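Local coordinates for suppressor protein MPT5 (Saccharomyces cerevisiae, PDB 5BZ1) that binds a short sequence motif in the 3'-UTR of target mRNAs through its Pumilio repeats and regulates them post-transcriptionally, at residues 30-35 with 63-68; 40-45 with 71-76. All blocks are in the same frame, centred on the assembly; numbering follows the deposited sequence.

Contact 1 of 2, residues 30-35 with 63-68. With nucleotides of chain B.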
loop_
_atom_site.group_PDB
_atom_site.type_symbol
_atom_site.label_atom_id
_atom_site.label_comp_id
_atom_site.label_asym_id
_atom_site.label_seq_id
_atom_site.Cartn_x
_atom_site.Cartn_y
_atom_site.Cartn_z
ATOM N N LYS A 30 -10.850 -33.496 13.639
ATOM C CA LYS A 30 -11.831 -33.734 14.693
ATOM C C LYS A 30 -11.157 -34.301 15.940
ATOM O O LYS A 30 -11.515 -33.949 17.065
ATOM C CB LYS A 30 -12.928 -34.685 14.204
ATOM C CG LYS A 30 -13.953 -35.044 15.266
ATOM C CD LYS A 30 -15.026 -35.980 14.721
ATOM C CE LYS A 30 -16.067 -36.301 15.785
ATOM N NZ LYS A 30 -17.129 -37.211 15.276
ATOM N N LYS A 31 -10.177 -35.173 15.732
ATOM C CA LYS A 31 -9.432 -35.768 16.836
ATOM C C LYS A 31 -8.608 -34.712 17.571
ATOM O O LYS A 31 -8.521 -34.729 18.799
ATOM C CB LYS A 31 -8.528 -36.887 16.322
ATOM C CG LYS A 31 -8.810 -38.242 16.946
ATOM C CD LYS A 31 -10.286 -38.588 16.854
ATOM C CE LYS A 31 -10.587 -39.902 17.550
ATOM N NZ LYS A 31 -12.033 -40.239 17.472
ATOM N N LEU A 32 -8.012 -33.792 16.811
ATOM C CA LEU A 32 -7.265 -32.677 17.393
ATOM C C LEU A 32 -8.193 -31.772 18.197
ATOM O O LEU A 32 -7.771 -31.140 19.167
ATOM C CB LEU A 32 -6.563 -31.866 16.301
ATOM C CG LEU A 32 -5.328 -32.502 15.666
ATOM C CD1 LEU A 32 -4.900 -31.733 14.426
ATOM C CD2 LEU A 32 -4.191 -32.552 16.664
ATOM N N GLU A 33 -9.459 -31.723 17.791
ATOM C CA GLU A 33 -10.459 -30.921 18.487
ATOM C C GLU A 33 -11.088 -31.687 19.650
ATOM O O GLU A 33 -11.945 -31.155 20.354
ATOM C CB GLU A 33 -11.549 -30.458 17.517
ATOM C CG GLU A 33 -11.072 -29.513 16.417
ATOM C CD GLU A 33 -12.164 -29.213 15.403
ATOM O OE1 GLU A 33 -11.984 -28.293 14.577
ATOM O OE2 GLU A 33 -13.206 -29.900 15.432
ATOM N N THR A 34 -10.662 -32.935 19.838
ATOM C CA THR A 34 -11.151 -33.774 20.932
ATOM C C THR A 34 -10.181 -33.712 22.111
ATOM O O THR A 34 -9.123 -34.345 22.078
ATOM C CB THR A 34 -11.314 -35.240 20.490
ATOM O OG1 THR A 34 -12.072 -35.295 19.276
ATOM C CG2 THR A 34 -12.023 -36.058 21.572
ATOM N N PRO A 35 -10.550 -32.954 23.160
ATOM C CA PRO A 35 -9.700 -32.643 24.318
ATOM C C PRO A 35 -9.017 -33.869 24.921
ATOM O O PRO A 35 -7.821 -33.815 25.206
ATOM C CB PRO A 35 -10.691 -32.045 25.320
ATOM C CG PRO A 35 -11.753 -31.434 24.468
ATOM C CD PRO A 35 -11.899 -32.376 23.302
ATOM N N ASN A 63 -3.088 -29.414 3.539
ATOM C CA ASN A 63 -2.936 -28.032 3.990
ATOM C C ASN A 63 -3.912 -27.685 5.113
ATOM O O ASN A 63 -3.597 -26.877 5.989
ATOM C CB ASN A 63 -3.055 -27.043 2.820
ATOM C CG ASN A 63 -4.500 -26.677 2.493
ATOM O OD1 ASN A 63 -5.077 -25.760 3.089
ATOM N ND2 ASN A 63 -5.081 -27.378 1.526
ATOM N N TYR A 64 -5.089 -28.306 5.093
ATOM C CA TYR A 64 -6.064 -28.119 6.161
ATOM C C TYR A 64 -5.572 -28.728 7.478
ATOM O O TYR A 64 -5.789 -28.161 8.553
ATOM C CB TYR A 64 -7.422 -28.714 5.769
ATOM C CG TYR A 64 -8.178 -27.909 4.731
ATOM C CD1 TYR A 64 -8.813 -26.721 5.072
ATOM C CD2 TYR A 64 -8.267 -28.342 3.415
ATOM C CE1 TYR A 64 -9.508 -25.983 4.128
ATOM C CE2 TYR A 64 -8.959 -27.609 2.462
ATOM C CZ TYR A 64 -9.578 -26.434 2.825
ATOM O OH TYR A 64 -10.268 -25.704 1.885
ATOM N N LEU A 65 -4.917 -29.885 7.396
ATOM C CA LEU A 65 -4.376 -30.528 8.593
ATOM C C LEU A 65 -3.242 -29.703 9.197
ATOM O O LEU A 65 -3.209 -29.472 10.409
ATOM C CB LEU A 65 -3.889 -31.949 8.296
ATOM C CG LEU A 65 -3.315 -32.669 9.518
ATOM C CD1 LEU A 65 -4.365 -32.768 10.608
ATOM C CD2 LEU A 65 -2.785 -34.050 9.170
ATOM N N VAL A 66 -2.318 -29.260 8.347
ATOM C CA VAL A 66 -1.193 -28.441 8.794
ATOM C C VAL A 66 -1.676 -27.183 9.524
ATOM O O VAL A 66 -1.166 -26.842 10.595
ATOM C CB VAL A 66 -0.276 -28.047 7.616
ATOM C CG1 VAL A 66 0.773 -27.050 8.063
ATOM C CG2 VAL A 66 0.391 -29.282 7.020
ATOM N N GLN A 67 -2.668 -26.511 8.947
ATOM C CA GLN A 67 -3.239 -25.317 9.563
ATOM C C GLN A 67 -3.878 -25.618 10.918
ATOM O O GLN A 67 -3.693 -24.864 11.870
ATOM C CB GLN A 67 -4.270 -24.672 8.635
ATOM C CG GLN A 67 -3.683 -23.991 7.406
ATOM C CD GLN A 67 -4.746 -23.333 6.553
ATOM O OE1 GLN A 67 -5.293 -22.292 6.916
ATOM N NE2 GLN A 67 -5.054 -23.945 5.415
ATOM N N LYS A 68 -4.630 -26.711 11.001
ATOM C CA LYS A 68 -5.260 -27.097 12.260
ATOM C C LYS A 68 -4.184 -27.384 13.301
ATOM O O LYS A 68 -4.271 -26.939 14.447
ATOM C CB LYS A 68 -6.141 -28.335 12.077
ATOM C CG LYS A 68 -7.227 -28.464 13.136
ATOM C CD LYS A 68 -8.156 -27.257 13.073
ATOM C CE LYS A 68 -9.117 -27.232 14.237
ATOM N NZ LYS A 68 -10.273 -26.340 13.950
ATOM P P U B 9 -12.071 -20.332 0.032
ATOM O OP1 U B 9 -12.049 -20.469 1.512
ATOM O OP2 U B 9 -11.243 -19.288 -0.621
ATOM O "O5'" U B 9 -11.672 -21.744 -0.589
ATOM C "C5'" U B 9 -11.491 -21.924 -1.988
ATOM C "C4'" U B 9 -10.650 -23.143 -2.257
ATOM O "O4'" U B 9 -9.313 -22.917 -1.746
ATOM C "C3'" U B 9 -11.118 -24.409 -1.559
ATOM O "O3'" U B 9 -12.118 -25.087 -2.301
ATOM C "C2'" U B 9 -9.831 -25.210 -1.385
ATOM O "O2'" U B 9 -9.515 -25.933 -2.568
ATOM C "C1'" U B 9 -8.792 -24.104 -1.195
ATOM N N1 U B 9 -8.455 -23.853 0.227
ATOM C C2 U B 9 -7.529 -24.687 0.835
ATOM O O2 U B 9 -7.005 -25.625 0.259
ATOM N N3 U B 9 -7.245 -24.395 2.149
ATOM C C4 U B 9 -7.780 -23.365 2.895
ATOM O O4 U B 9 -7.426 -23.232 4.070
ATOM C C5 U B 9 -8.721 -22.540 2.194
ATOM C C6 U B 9 -9.017 -22.797 0.914
ATOM P P A B 10 -13.442 -25.641 -1.580
ATOM O OP1 A B 10 -14.436 -25.974 -2.630
ATOM O OP2 A B 10 -13.806 -24.697 -0.494
ATOM O "O5'" A B 10 -12.968 -27.012 -0.925
ATOM C "C5'" A B 10 -12.171 -27.931 -1.665
ATOM C "C4'" A B 10 -12.245 -29.326 -1.100
ATOM O "O4'" A B 10 -11.641 -29.345 0.225
ATOM C "C3'" A B 10 -13.655 -29.892 -0.934
ATOM O "O3'" A B 10 -13.631 -31.295 -1.195
ATOM C "C2'" A B 10 -13.939 -29.659 0.547
ATOM O "O2'" A B 10 -14.908 -30.522 1.106
ATOM C "C1'" A B 10 -12.559 -29.889 1.153
ATOM N N9 A B 10 -12.351 -29.259 2.462
ATOM C C8 A B 10 -12.793 -28.040 2.914
ATOM N N7 A B 10 -12.436 -27.780 4.147
ATOM C C5 A B 10 -11.713 -28.900 4.542
ATOM C C6 A B 10 -11.061 -29.249 5.744
ATOM N N6 A B 10 -11.025 -28.469 6.827
ATOM N N1 A B 10 -10.435 -30.448 5.793
ATOM C C2 A B 10 -10.463 -31.237 4.711
ATOM N N3 A B 10 -11.040 -31.019 3.531
ATOM C C4 A B 10 -11.655 -29.821 3.510
#
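Lys68 and Glu33 tie helix 62-69 to the residue that follows helix 22-32 with a salt bridge, Lys68 NZ to Glu33 OE1 at 2.7 Å. The carboxylate oxygen offers its anti lone pair, the one pointing away from its partner oxygen, and the two chains meet at about a right angle, with Lys68 CE also packing on Glu33 CG. A bend in the lysine chain at chi2 (61°) turns its ammonium toward the glutamate.

Beneath this charged pair lies a small apolar contact. Leu32 CD1 touches Leu65 CD1 at 4.0 Å and lies close to Lys68 CG, so the lysine's aliphatic part helps to cover the leucine. Leu65 also packs on Cys25 and Leu28 of helix 22-32.

The same helix also reads RNA. Asn63 and Gln67, one turn apart, grip the Watson-Crick edge of U9 of chain B. Its N3 donates a fairly straight bond to Asn63 OD1 (2.7 Å, 162°). The bond from Asn63 ND2 to O2 of U9 of chain B is more bent (2.9 Å, 136°). Gln67 NE2 donates to O4 of U9 of chain B at 2.8 Å. Asn63 ND2 is also bonded to the backbone oxygen of Asp59, which helps to fix which way round the amide lies.

Tyr64 lies between two bases. Its ring has the adenine of A10 of chain B over one face, with C5 3.4 Å above the plane, and U9 of chain B over the opposite face, offset toward the rim. Without the ring, as with an alanine here, U9 and A10 of chain B would probably lose the surface on which their facing sides pack.

The chemistry implies a division of labour: leucines and a salt bridge join Pumilio repeats 1 and 2, while on the same helix amides read the uracil edge and an aromatic ring packs between two bases.

Contact 2 of 2, residues 40-45 with 71-76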
loop_
_atom_site.group_PDB
_atom_site.type_symbol
_atom_site.label_atom_id
_atom_site.label_comp_id
_atom_site.label_asym_id
_atom_site.label_seq_id
_atom_site.Cartn_x
_atom_site.Cartn_y
_atom_site.Cartn_z
ATOM N N MET A 40 -2.409 -36.645 22.337
ATOM C CA MET A 40 -1.915 -37.941 21.875
ATOM C C MET A 40 -1.977 -38.092 20.358
ATOM O O MET A 40 -1.025 -38.576 19.743
ATOM C CB MET A 40 -2.656 -39.093 22.551
ATOM C CG MET A 40 -2.017 -40.442 22.288
ATOM S SD MET A 40 -2.793 -41.751 23.237
ATOM C CE MET A 40 -4.457 -41.677 22.578
ATOM N N VAL A 41 -3.085 -37.679 19.748
ATOM C CA VAL A 41 -3.190 -37.756 18.295
ATOM C C VAL A 41 -2.213 -36.780 17.645
ATOM O O VAL A 41 -1.711 -37.040 16.559
ATOM C CB VAL A 41 -4.638 -37.535 17.777
ATOM C CG1 VAL A 41 -4.973 -36.049 17.686
ATOM C CG2 VAL A 41 -4.816 -38.186 16.419
ATOM N N ARG A 42 -1.934 -35.673 18.329
ATOM C CA ARG A 42 -1.009 -34.663 17.826
ATOM C C ARG A 42 0.400 -35.244 17.768
ATOM O O ARG A 42 1.066 -35.195 16.728
ATOM C CB ARG A 42 -1.027 -33.428 18.734
ATOM C CG ARG A 42 -0.044 -32.327 18.341
ATOM C CD ARG A 42 0.146 -31.321 19.472
ATOM N NE ARG A 42 0.734 -31.952 20.648
ATOM C CZ ARG A 42 0.742 -31.424 21.867
ATOM N NH1 ARG A 42 0.185 -30.243 22.091
ATOM N NH2 ARG A 42 1.301 -32.088 22.869
ATOM N N ASP A 43 0.834 -35.810 18.890
ATOM C CA ASP A 43 2.177 -36.358 19.017
ATOM C C ASP A 43 2.412 -37.565 18.103
ATOM O O ASP A 43 3.466 -37.677 17.479
ATOM C CB ASP A 43 2.460 -36.721 20.478
ATOM C CG ASP A 43 2.446 -35.510 21.394
ATOM O OD1 ASP A 43 2.619 -34.382 20.888
ATOM O OD2 ASP A 43 2.267 -35.688 22.617
ATOM N N LEU A 44 1.433 -38.465 18.027
ATOM C CA LEU A 44 1.537 -39.641 17.162
ATOM C C LEU A 44 1.625 -39.230 15.689
ATOM O O LEU A 44 2.498 -39.689 14.947
ATOM C CB LEU A 44 0.341 -40.575 17.381
ATOM C CG LEU A 44 0.305 -41.366 18.692
ATOM C CD1 LEU A 44 -1.077 -41.952 18.953
ATOM C CD2 LEU A 44 1.339 -42.474 18.674
ATOM N N MET A 45 0.713 -38.353 15.287
ATOM C CA MET A 45 0.644 -37.822 13.931
ATOM C C MET A 45 1.953 -37.144 13.531
ATOM O O MET A 45 2.477 -37.374 12.437
ATOM C CB MET A 45 -0.496 -36.807 13.878
ATOM C CG MET A 45 -0.783 -36.177 12.552
ATOM S SD MET A 45 -1.913 -34.799 12.826
ATOM C CE MET A 45 -3.182 -35.574 13.830
ATOM N N ASP A 71 -2.686 -24.822 15.644
ATOM C CA ASP A 71 -3.417 -24.412 16.839
ATOM C C ASP A 71 -3.085 -25.281 18.056
ATOM O O ASP A 71 -3.508 -24.976 19.169
ATOM C CB ASP A 71 -4.928 -24.436 16.578
ATOM C CG ASP A 71 -5.388 -23.304 15.676
ATOM O OD1 ASP A 71 -4.730 -22.243 15.667
ATOM O OD2 ASP A 71 -6.416 -23.476 14.985
ATOM N N TYR A 72 -2.320 -26.351 17.846
ATOM C CA TYR A 72 -2.092 -27.340 18.902
ATOM C C TYR A 72 -0.622 -27.699 19.151
ATOM O O TYR A 72 -0.280 -28.199 20.224
ATOM C CB TYR A 72 -2.892 -28.616 18.611
ATOM C CG TYR A 72 -4.383 -28.395 18.502
ATOM C CD1 TYR A 72 -5.182 -28.375 19.635
ATOM C CD2 TYR A 72 -4.991 -28.209 17.269
ATOM C CE1 TYR A 72 -6.546 -28.176 19.543
ATOM C CE2 TYR A 72 -6.355 -28.007 17.169
ATOM C CZ TYR A 72 -7.125 -27.993 18.310
ATOM O OH TYR A 72 -8.481 -27.794 18.219
ATOM N N LEU A 73 0.238 -27.454 18.164
ATOM C CA LEU A 73 1.659 -27.801 18.264
ATOM C C LEU A 73 2.353 -27.123 19.447
ATOM O O LEU A 73 2.067 -25.968 19.766
ATOM C CB LEU A 73 2.404 -27.437 16.972
ATOM C CG LEU A 73 2.089 -28.213 15.691
ATOM C CD1 LEU A 73 2.932 -27.705 14.525
ATOM C CD2 LEU A 73 2.307 -29.700 15.893
ATOM N N THR A 74 3.261 -27.847 20.099
ATOM C CA THR A 74 4.129 -27.252 21.109
ATOM C C THR A 74 5.088 -26.305 20.403
ATOM O O THR A 74 5.224 -26.362 19.183
ATOM C CB THR A 74 4.962 -28.315 21.842
ATOM O OG1 THR A 74 5.848 -28.949 20.912
ATOM C CG2 THR A 74 4.062 -29.369 22.489
ATOM N N ALA A 75 5.754 -25.442 21.165
ATOM C CA ALA A 75 6.743 -24.537 20.591
ATOM C C ALA A 75 7.866 -25.323 19.922
ATOM O O ALA A 75 8.333 -24.953 18.843
ATOM C CB ALA A 75 7.302 -23.618 21.652
ATOM N N GLU A 76 8.300 -26.399 20.573
ATOM C CA GLU A 76 9.323 -27.274 20.008
ATOM C C GLU A 76 8.877 -27.858 18.669
ATOM O O GLU A 76 9.632 -27.833 17.696
ATOM C CB GLU A 76 9.664 -28.410 20.975
ATOM C CG GLU A 76 10.926 -28.181 21.787
ATOM C CD GLU A 76 11.458 -29.459 22.413
ATOM O OE1 GLU A 76 10.647 -30.365 22.707
ATOM O OE2 GLU A 76 12.689 -29.558 22.605
#
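Arg42 reaches from helix 38-49 across to the loop before helix 75-85, where its NH1 donates a hydrogen bond to the backbone oxygen of Tyr72 at 2.8 Å. The N-H...O angle is 148°, and the oxygen lies at the guanidinium edge, somewhat tilted from its plane. At its nearest atom the contact is about 11 Å from the bound RNA.

The arginine's conformation explains the reach. With its first two torsions extended, the chain runs straight out from its helix; a bend at chi3 (63°) then swings the guanidinium round. CD passes close to the Tyr72 carbonyl and packs at 4.0 Å against Leu73 CA, while Arg42 CG faces Leu73 CD2. Leu73 thus meets the aliphatic stem, and its side chain goes on to touch Leu81 in helix 75-85. Tyr72 CB comes up to Arg42 CD at 4.2 Å, but the tyrosine ring leads away from segment 40-45, toward Leu32 and Glu33.

Arg42 NE bonds Asp43 OD1, one residue along the same helix, at 3.1 Å as part of a salt bridge, with a weak second bond from NH2 to the same oxygen. That oxygen lies nearly in the guanidinium plane, yet NE approaches it from above the carboxylate plane. Gln77 NE2 also donates to Asp43 OD1, bringing helix 75-85 into this polar group, and the aspartate is likely to help hold the guanidinium's rotation.

Thr74 presents its methyl to the arginine: CG2 sits over one guanidinium face, 3.9 Å from NH2. With chi1 at 64°, OG1 stands between the backbone N and the carbonyl carbon and goes instead to the backbone N of Gln77, capping helix 75-85.

Arg42 is thus the joining element and the capped helix start its landing place, linking consecutive Pumilio repeats in the stacked helical repeats of the PUF domain.

In the fold
Both contacts join Pumilio repeat 1 to repeat 2, with centres 10 Å apart and segments that alternate along the chain. Each is partly buried, but contact 1 has two buried leucines beneath an exposed glutamate, whereas contact 2 has just one buried residue, Leu73. Contact 1 includes the helix that faces RNA, and its bridge is side chain to side chain; contact 2 lies farther from the nucleic acid and relies on an arginine bonded to a backbone oxygen. Tyr72 connects them, packing with its ring on the Leu32 backbone oxygen and with its hydroxyl on Glu33 CG. Leu32 against Val41 and Leu65 against Met45 are further direct touches between the two.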